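Local coordinates for thioesterase domain protein YiiD (Shewanella oneidensis, PDB 1T82) that is probably a thioesterase or acyltransferase of the hotdog fold that forms an alpha-beta dimer, at residues M32-L37 against L44-P49. Residues are numbered along the deposited sequence; the frame is centred on the assembly and turned at random.
Sequences MQIAPL and LSVSAP
Ala35 and Ser47 form an antiparallel hydrogen-bonded pair. Ala35 N reaches Ser47 O at 3.0 Å, and Ser47 N returns to Ala35 O at 3.1 Å. Both bonds are nearly straight. Next comes the non-hydrogen-bonded pair Pro36 and Val46, and then Leu37 N bonds Ser45 O at 2.7 Å. The N-to-C directions of the short strands 35-37 and 44-47 make 132°, antiparallel but well twisted. On the Val46 side, Val46 CG1, anti to the backbone N (chi1 176°), meets Ile34 CG2 at 3.7 Å, the two side chains crossing at a slant. Ile34 CG1 also lies against the Ala48 methyl. On the Ser47 side, Leu37 lays CD1 on Ser47 CB, 3.6 Å away. Beyond the strands, the Pro49 ring abuts Gln33, where the chain leaves helix 27-31 in a Schellman motif. Pro49 CD sits 3.3 Å from Gln33 O, and Pro49 CG 3.5 Å from Gln33 CB. An alanine in place of Pro49 would remove these ring contacts and would probably open a gap beside Gln33. This is the 35-40/43-47 hairpin at one edge of the chain's antiparallel sheet. Ile34 and Val46 face helix 62-84, Pro36 packs on helix 12-25, and Ser47 OG bonds Pro107 O. Val46 pairs through its backbone with Val109 of strand 108-112.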
# COMPACT_ATOMS: atom_id res chain seq x y z
N MSE B 32 0.56 6.45 -10.64
CA MSE B 32 1.87 6.29 -10.00
C MSE B 32 2.99 6.04 -11.02
O MSE B 32 4.17 6.03 -10.66
CB MSE B 32 1.83 5.13 -9.00
CG MSE B 32 1.00 5.39 -7.76
SE MSE B 32 1.14 3.94 -6.50
CE MSE B 32 0.11 4.67 -5.05
N GLN B 33 2.61 5.84 -12.27
CA GLN B 33 3.56 5.58 -13.36
C GLN B 33 4.48 4.39 -13.09
O GLN B 33 5.67 4.42 -13.39
CB GLN B 33 4.39 6.85 -13.63
CG GLN B 33 3.56 8.02 -14.13
CD GLN B 33 3.07 7.84 -15.56
OE1 GLN B 33 3.12 6.75 -16.12
NE2 GLN B 33 2.58 8.93 -16.15
N ILE B 34 3.90 3.34 -12.51
CA ILE B 34 4.66 2.13 -12.20
C ILE B 34 4.88 1.34 -13.49
O ILE B 34 3.94 1.15 -14.27
CB ILE B 34 3.91 1.26 -11.18
CG1 ILE B 34 3.67 2.08 -9.90
CG2 ILE B 34 4.70 -0.01 -10.88
CD1 ILE B 34 2.82 1.39 -8.86
N ALA B 35 6.10 0.89 -13.71
CA ALA B 35 6.40 0.13 -14.91
C ALA B 35 7.54 -0.84 -14.69
O ALA B 35 8.46 -0.59 -13.92
CB ALA B 35 6.74 1.07 -16.06
N PRO B 36 7.49 -1.99 -15.38
CA PRO B 36 8.54 -3.01 -15.26
C PRO B 36 9.84 -2.52 -15.88
O PRO B 36 9.83 -1.74 -16.84
CB PRO B 36 7.96 -4.20 -16.04
CG PRO B 36 6.48 -3.99 -15.94
CD PRO B 36 6.35 -2.51 -16.15
N LEU B 37 10.96 -2.97 -15.33
CA LEU B 37 12.27 -2.60 -15.85
C LEU B 37 12.90 -3.78 -16.59
O LEU B 37 13.45 -3.61 -17.68
CB LEU B 37 13.21 -2.19 -14.71
CG LEU B 37 12.99 -0.82 -14.05
CD1 LEU B 37 13.92 -0.67 -12.85
CD2 LEU B 37 13.24 0.28 -15.06
N LEU B 44 12.47 -10.23 -11.27
CA LEU B 44 11.68 -9.15 -11.86
C LEU B 44 12.06 -7.85 -11.17
O LEU B 44 12.10 -7.77 -9.94
CB LEU B 44 10.17 -9.42 -11.68
CG LEU B 44 9.24 -8.25 -12.04
CD1 LEU B 44 9.34 -7.96 -13.53
CD2 LEU B 44 7.80 -8.59 -11.66
N SER B 45 12.35 -6.82 -11.97
CA SER B 45 12.70 -5.51 -11.45
C SER B 45 11.65 -4.51 -11.92
O SER B 45 11.30 -4.49 -13.10
CB SER B 45 14.09 -5.09 -11.96
OG SER B 45 15.12 -5.87 -11.36
N VAL B 46 11.16 -3.69 -11.00
CA VAL B 46 10.12 -2.70 -11.29
C VAL B 46 10.50 -1.34 -10.70
O VAL B 46 11.27 -1.26 -9.75
CB VAL B 46 8.77 -3.16 -10.69
CG1 VAL B 46 7.69 -2.11 -10.89
CG2 VAL B 46 8.34 -4.48 -11.33
N SER B 47 9.96 -0.26 -11.27
CA SER B 47 10.26 1.07 -10.74
C SER B 47 9.09 2.02 -10.98
O SER B 47 8.09 1.64 -11.59
CB SER B 47 11.53 1.64 -11.38
OG SER B 47 11.92 2.86 -10.76
N ALA B 48 9.23 3.23 -10.48
CA ALA B 48 8.23 4.27 -10.64
C ALA B 48 8.93 5.57 -10.30
O ALA B 48 9.85 5.59 -9.48
CB ALA B 48 7.05 4.05 -9.69
N PRO B 49 8.52 6.67 -10.94
CA PRO B 49 9.13 7.97 -10.67
C PRO B 49 8.72 8.44 -9.29
O PRO B 49 7.69 8.02 -8.76
CB PRO B 49 8.56 8.85 -11.78
CG PRO B 49 7.20 8.26 -11.99
CD PRO B 49 7.49 6.78 -11.99